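Local coordinates for protein beta-1,4-mannanase (Aplysia kurodai, PDB 3VUP) that probably hydrolyses the beta-1,4-mannosidic linkages of mannan as a secreted TIM-barrel enzyme of the sea hare's digestive fluid, at residues 57-71 with 104-118. Sequence-based numbering, arbitrary orientation. Where two conformers were deposited one is given.
Sequences NSMRLWIHIQGETTP and ILVFPCLWNAAVNQD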
loop_
_atom_site.group_PDB
_atom_site.type_symbol
_atom_site.label_atom_id
_atom_site.label_comp_id
_atom_site.label_asym_id
_atom_site.label_seq_id
_atom_site.Cartn_x
_atom_site.Cartn_y
_atom_site.Cartn_z
ATOM N N ASN A 57 1.548 -1.378 15.717
ATOM C CA ASN A 57 2.885 -1.745 15.268
ATOM C C ASN A 57 3.156 -1.384 13.809
ATOM O O ASN A 57 4.230 -1.705 13.309
ATOM C CB ASN A 57 3.178 -3.237 15.501
ATOM C CG ASN A 57 2.299 -4.154 14.672
ATOM O OD1 ASN A 57 1.690 -3.744 13.677
ATOM N ND2 ASN A 57 2.232 -5.409 15.077
ATOM N N SER A 58 2.214 -0.727 13.127
ATOM C CA SER A 58 2.265 -0.537 11.663
ATOM C C SER A 58 1.739 0.827 11.253
ATOM O O SER A 58 0.649 1.190 11.701
ATOM C CB SER A 58 1.342 -1.549 10.976
ATOM O OG SER A 58 1.874 -2.852 10.972
ATOM N N MET A 59 2.442 1.528 10.365
ATOM C CA MET A 59 1.981 2.790 9.792
ATOM C C MET A 59 2.133 2.754 8.268
ATOM O O MET A 59 3.249 2.546 7.786
ATOM C CB MET A 59 2.828 3.940 10.349
ATOM C CG MET A 59 2.417 5.333 9.894
ATOM S SD MET A 59 0.996 6.016 10.763
ATOM C CE MET A 59 1.769 6.700 12.229
ATOM N N ARG A 60 1.047 2.990 7.534
ATOM C CA ARG A 60 1.110 3.210 6.093
ATOM C C ARG A 60 1.068 4.720 5.876
ATOM O O ARG A 60 0.275 5.419 6.507
ATOM C CB ARG A 60 -0.075 2.533 5.406
ATOM C CG ARG A 60 -0.145 2.750 3.888
ATOM C CD ARG A 60 -1.150 1.799 3.295
ATOM N NE ARG A 60 -1.355 1.849 1.849
ATOM C CZ ARG A 60 -2.435 2.336 1.241
ATOM N NH1 ARG A 60 -3.382 2.977 1.921
ATOM N NH2 ARG A 60 -2.555 2.194 -0.073
ATOM N N LEU A 61 1.931 5.234 5.006
ATOM C CA LEU A 61 1.928 6.663 4.691
ATOM C C LEU A 61 2.398 6.846 3.258
ATOM O O LEU A 61 3.111 6.002 2.707
ATOM C CB LEU A 61 2.771 7.482 5.674
ATOM C CG LEU A 61 4.295 7.503 5.523
ATOM C CD1 LEU A 61 4.886 8.507 6.497
ATOM C CD2 LEU A 61 4.906 6.135 5.756
ATOM N N TRP A 62 1.958 7.936 2.647
ATOM C CA TRP A 62 2.077 8.092 1.209
ATOM C C TRP A 62 3.213 9.037 0.850
ATOM O O TRP A 62 3.406 10.070 1.497
ATOM C CB TRP A 62 0.772 8.603 0.621
ATOM C CG TRP A 62 -0.430 7.703 0.787
ATOM C CD1 TRP A 62 -0.583 6.614 1.602
ATOM C CD2 TRP A 62 -1.667 7.874 0.116
ATOM N NE1 TRP A 62 -1.848 6.082 1.450
ATOM C CE2 TRP A 62 -2.535 6.850 0.541
ATOM C CE3 TRP A 62 -2.123 8.791 -0.834
ATOM C CZ2 TRP A 62 -3.846 6.736 0.062
ATOM C CZ3 TRP A 62 -3.404 8.681 -1.306
ATOM C CH2 TRP A 62 -4.261 7.666 -0.854
ATOM N N ILE A 63 3.946 8.676 -0.202
ATOM C CA ILE A 63 5.193 9.341 -0.557
ATOM C C ILE A 63 5.045 10.220 -1.803
ATOM O O ILE A 63 4.784 11.413 -1.673
ATOM C CB ILE A 63 6.359 8.323 -0.715
ATOM C CG1 ILE A 63 6.399 7.339 0.476
ATOM C CG2 ILE A 63 7.678 9.054 -0.888
ATOM C CD1 ILE A 63 6.558 7.982 1.835
ATOM N N HIS A 64 5.201 9.660 -3.006
ATOM C CA HIS A 64 5.166 10.490 -4.218
ATOM C C HIS A 64 3.752 10.959 -4.559
ATOM O O HIS A 64 3.551 12.090 -5.021
ATOM C CB HIS A 64 5.699 9.756 -5.455
ATOM C CG HIS A 64 7.036 9.089 -5.292
ATOM N ND1 HIS A 64 8.138 9.698 -4.728
ATOM C CD2 HIS A 64 7.456 7.875 -5.718
ATOM C CE1 HIS A 64 9.168 8.869 -4.781
ATOM N NE2 HIS A 64 8.783 7.759 -5.384
ATOM N N ILE A 65 2.790 10.050 -4.389
ATOM C CA ILE A 65 1.376 10.271 -4.688
ATOM C C ILE A 65 1.183 10.379 -6.203
ATOM O O ILE A 65 1.100 9.348 -6.873
ATOM C CB ILE A 65 0.756 11.395 -3.829
ATOM C CG1 ILE A 65 1.096 11.116 -2.355
ATOM C CG2 ILE A 65 -0.738 11.446 -4.023
ATOM C CD1 ILE A 65 0.304 11.914 -1.354
ATOM N N GLN A 66 1.148 11.588 -6.759
ATOM C CA GLN A 66 1.126 11.712 -8.216
ATOM C C GLN A 66 2.279 12.564 -8.745
ATOM O O GLN A 66 2.204 13.133 -9.828
ATOM C CB GLN A 66 -0.243 12.190 -8.714
ATOM C CG GLN A 66 -1.323 11.192 -8.324
ATOM C CD GLN A 66 -2.678 11.445 -8.948
ATOM O OE1 GLN A 66 -3.145 12.588 -9.032
ATOM N NE2 GLN A 66 -3.345 10.364 -9.365
ATOM N N GLY A 67 3.369 12.610 -7.990
ATOM C CA GLY A 67 4.571 13.286 -8.437
ATOM C C GLY A 67 4.575 14.784 -8.214
ATOM O O GLY A 67 5.298 15.505 -8.898
ATOM N N GLU A 68 3.783 15.243 -7.250
ATOM C CA GLU A 68 3.703 16.668 -6.933
ATOM C C GLU A 68 5.065 17.269 -6.578
ATOM O O GLU A 68 5.398 18.375 -7.021
ATOM C CB GLU A 68 2.717 16.899 -5.792
ATOM C CG GLU A 68 1.243 16.753 -6.157
ATOM C CD GLU A 68 0.713 15.324 -6.231
ATOM O OE1 GLU A 68 -0.503 15.210 -6.493
ATOM O OE2 GLU A 68 1.470 14.337 -6.042
ATOM N N THR A 69 5.844 16.546 -5.771
ATOM C CA THR A 69 7.170 17.025 -5.374
ATOM C C THR A 69 8.290 15.996 -5.493
ATOM O O THR A 69 9.431 16.368 -5.714
ATOM C CB THR A 69 7.195 17.638 -3.961
ATOM O OG1 THR A 69 6.848 16.645 -2.992
ATOM C CG2 THR A 69 6.242 18.807 -3.862
ATOM N N THR A 70 7.980 14.713 -5.329
ATOM C CA THR A 70 8.952 13.667 -5.635
ATOM C C THR A 70 8.285 12.606 -6.496
ATOM O O THR A 70 7.072 12.462 -6.465
ATOM C CB THR A 70 9.568 12.995 -4.384
ATOM O OG1 THR A 70 8.552 12.284 -3.663
ATOM C CG2 THR A 70 10.280 14.001 -3.484
ATOM N N PRO A 71 9.066 11.879 -7.303
ATOM C CA PRO A 71 10.470 12.147 -7.627
ATOM C C PRO A 71 10.570 13.429 -8.458
ATOM O O PRO A 71 9.547 14.050 -8.753
ATOM C CB PRO A 71 10.853 10.934 -8.471
ATOM C CG PRO A 71 9.584 10.602 -9.187
ATOM C CD PRO A 71 8.501 10.823 -8.162
ATOM N N ILE A 104 7.557 0.915 15.348
ATOM C CA ILE A 104 6.559 0.921 14.290
ATOM C C ILE A 104 7.192 0.503 12.966
ATOM O O ILE A 104 8.191 1.071 12.530
ATOM C CB ILE A 104 5.928 2.323 14.114
ATOM C CG1 ILE A 104 5.241 2.788 15.398
ATOM C CG2 ILE A 104 4.963 2.338 12.928
ATOM C CD1 ILE A 104 4.076 1.943 15.832
ATOM N N LEU A 105 6.590 -0.499 12.336
ATOM C CA LEU A 105 6.917 -0.898 10.974
ATOM C C LEU A 105 6.239 0.037 9.978
ATOM O O LEU A 105 5.043 0.311 10.085
ATOM C CB LEU A 105 6.444 -2.322 10.722
ATOM C CG LEU A 105 7.160 -3.415 11.514
ATOM C CD1 LEU A 105 6.333 -4.687 11.508
ATOM C CD2 LEU A 105 8.542 -3.673 10.941
ATOM N N VAL A 106 7.018 0.517 9.018
ATOM C CA VAL A 106 6.557 1.509 8.059
ATOM C C VAL A 106 6.268 0.878 6.707
ATOM O O VAL A 106 7.051 0.055 6.216
ATOM C CB VAL A 106 7.615 2.607 7.895
ATOM C CG1 VAL A 106 7.149 3.676 6.937
ATOM C CG2 VAL A 106 7.915 3.211 9.217
ATOM N N PHE A 107 5.144 1.280 6.118
ATOM C CA PHE A 107 4.745 0.835 4.789
ATOM C C PHE A 107 4.558 2.058 3.898
ATOM O O PHE A 107 3.465 2.599 3.800
ATOM C CB PHE A 107 3.471 -0.017 4.890
ATOM C CG PHE A 107 3.665 -1.267 5.703
ATOM C CD1 PHE A 107 3.985 -2.462 5.093
ATOM C CD2 PHE A 107 3.578 -1.229 7.084
ATOM C CE1 PHE A 107 4.197 -3.607 5.847
ATOM C CE2 PHE A 107 3.789 -2.375 7.844
ATOM C CZ PHE A 107 4.097 -3.563 7.225
ATOM N N PRO A 108 5.645 2.523 3.269
ATOM C CA PRO A 108 5.519 3.674 2.374
ATOM C C PRO A 108 4.731 3.279 1.134
ATOM O O PRO A 108 4.983 2.223 0.548
ATOM C CB PRO A 108 6.974 3.982 1.995
ATOM C CG PRO A 108 7.811 3.293 3.046
ATOM C CD PRO A 108 7.035 2.056 3.383
ATOM N N CYS A 109 3.793 4.136 0.740
ATOM C CA CYS A 109 3.002 3.923 -0.463
ATOM C C CYS A 109 3.467 4.919 -1.518
ATOM O O CYS A 109 3.334 6.130 -1.335
ATOM C CB CYS A 109 1.513 4.093 -0.159
ATOM S SG CYS A 109 0.456 3.940 -1.610
ATOM N N LEU A 110 4.015 4.409 -2.615
ATOM C CA LEU A 110 4.704 5.264 -3.577
ATOM C C LEU A 110 3.758 6.161 -4.370
ATOM O O LEU A 110 3.958 7.375 -4.398
ATOM C CB LEU A 110 5.562 4.426 -4.520
ATOM C CG LEU A 110 6.676 3.630 -3.848
ATOM C CD1 LEU A 110 7.402 2.810 -4.904
ATOM C CD2 LEU A 110 7.629 4.550 -3.093
ATOM N N TRP A 111 2.739 5.564 -4.993
ATOM C CA TRP A 111 1.896 6.254 -5.965
ATOM C C TRP A 111 0.420 6.160 -5.586
ATOM O O TRP A 111 0.028 5.354 -4.733
ATOM C CB TRP A 111 2.085 5.642 -7.349
ATOM C CG TRP A 111 3.499 5.651 -7.843
ATOM C CD1 TRP A 111 4.336 4.575 -7.941
ATOM C CD2 TRP A 111 4.243 6.782 -8.322
ATOM N NE1 TRP A 111 5.549 4.964 -8.440
ATOM C CE2 TRP A 111 5.519 6.312 -8.685
ATOM C CE3 TRP A 111 3.963 8.147 -8.460
ATOM C CZ2 TRP A 111 6.507 7.152 -9.200
ATOM C CZ3 TRP A 111 4.946 8.980 -8.973
ATOM C CH2 TRP A 111 6.201 8.479 -9.331
ATOM N N ASN A 112 -0.404 6.973 -6.245
ATOM C CA ASN A 112 -1.833 7.014 -5.974
ATOM C C ASN A 112 -2.608 7.156 -7.280
ATOM O O ASN A 112 -2.257 7.985 -8.127
ATOM C CB ASN A 112 -2.146 8.215 -5.077
ATOM C CG ASN A 112 -3.614 8.326 -4.717
ATOM O OD1 ASN A 112 -4.314 7.318 -4.602
ATOM N ND2 ASN A 112 -4.088 9.559 -4.517
ATOM N N ALA A 113 -3.668 6.361 -7.424
ATOM C CA ALA A 113 -4.587 6.486 -8.552
ATOM C C ALA A 113 -6.044 6.696 -8.117
ATOM O O ALA A 113 -6.958 6.571 -8.934
ATOM C CB ALA A 113 -4.478 5.274 -9.474
ATOM N N ALA A 114 -6.268 7.037 -6.845
ATOM C CA ALA A 114 -7.638 7.251 -6.347
ATOM C C ALA A 114 -8.221 8.620 -6.690
ATOM O O ALA A 114 -9.411 8.859 -6.472
ATOM C CB ALA A 114 -7.704 7.024 -4.849
ATOM N N VAL A 115 -7.368 9.521 -7.172
ATOM C CA VAL A 115 -7.789 10.815 -7.691
ATOM C C VAL A 115 -7.107 11.000 -9.036
ATOM O O VAL A 115 -6.163 10.287 -9.357
ATOM C CB VAL A 115 -7.426 11.984 -6.741
ATOM C CG1 VAL A 115 -8.174 11.848 -5.421
ATOM C CG2 VAL A 115 -5.915 12.072 -6.525
ATOM N N ASN A 116 -7.603 11.948 -9.821
ATOM C CA ASN A 116 -7.073 12.227 -11.146
ATOM C C ASN A 116 -6.598 13.676 -11.135
ATOM O O ASN A 116 -7.281 14.573 -11.641
ATOM C CB ASN A 116 -8.174 11.999 -12.183
ATOM C CG ASN A 116 -7.673 12.031 -13.624
ATOM O OD1 ASN A 116 -6.553 12.441 -13.913
ATOM N ND2 ASN A 116 -8.527 11.588 -14.538
ATOM N N GLN A 117 -5.416 13.896 -10.546
ATOM C CA GLN A 117 -4.838 15.233 -10.341
ATOM C C GLN A 117 -3.408 15.338 -10.874
ATOM O O GLN A 117 -2.692 16.294 -10.577
ATOM C CB GLN A 117 -4.798 15.565 -8.850
ATOM C CG GLN A 117 -6.136 15.499 -8.162
ATOM C CD GLN A 117 -6.017 15.597 -6.657
ATOM O OE1 GLN A 117 -4.926 15.793 -6.117
ATOM N NE2 GLN A 117 -7.145 15.469 -5.970
ATOM N N ASP A 118 -2.995 14.340 -11.642
ATOM C CA ASP A 118 -1.618 14.200 -12.110
ATOM C C ASP A 118 -1.103 15.412 -12.907
ATOM O O ASP A 118 -1.013 15.339 -14.121
ATOM C CB ASP A 118 -1.549 12.906 -12.941
ATOM C CG ASP A 118 -0.177 12.625 -13.542
ATOM O OD1 ASP A 118 -0.133 11.845 -14.517
ATOM O OD2 ASP A 118 0.842 13.159 -13.062
HETATM O O HOH W 1 -2.266 17.210 -6.723
HETATM O O HOH W 2 -0.092 16.145 -9.260
#
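Residues 58-62 and 105-112 run parallel at 23°, their axes 4.6 Å apart, as the second and third strands of the closed eight-stranded TIM barrel, joined by a beta-alpha-beta crossover that includes helix 88-101. Backbone hydrogen bonds join them from the Asn57-Leu105 pair to the Ile65-Asn112 pair, and a beta bulge between Trp62 and Ile65 shifts the register by one. Toward helix 88-101, branched Leu61 and Val106 suit the apolar layer between barrel and helix, Leu61 CD2 meeting Val106 CG1 at 3.5 Å. The other face, lined by Arg60, Trp62 and Cys109, is the barrel interior. Here small Cys109 has SG anti to its own N (chi1 177°), placing the sulfur over one face of Trp62, 4.4 Å from the five-membered ring's centroid. Extended Arg60 reaches salt bridges with Asp158 and Glu293 and a hydrogen bond to Asn22; Trp62 lies beside a Tris molecule, probably from the crystallisation liquor, that may mark the substrate pocket. At the bulge, His64 CB covers a face of the Trp111 six-membered ring, a CH-pi contact, while Pro71, after a cis peptide, brings CD within 3.5 Å of Trp111 CH2. Buried Gln66 suits its place against the 112-117 turn because its amide both donates and accepts. NE2 gives hydrogens to Asn112 O and, at 2.8 Å, Val115 O, each approached from above its carbonyl plane. OE1 accepts Gln117 N at 3.0 Å on an in-plane lone pair.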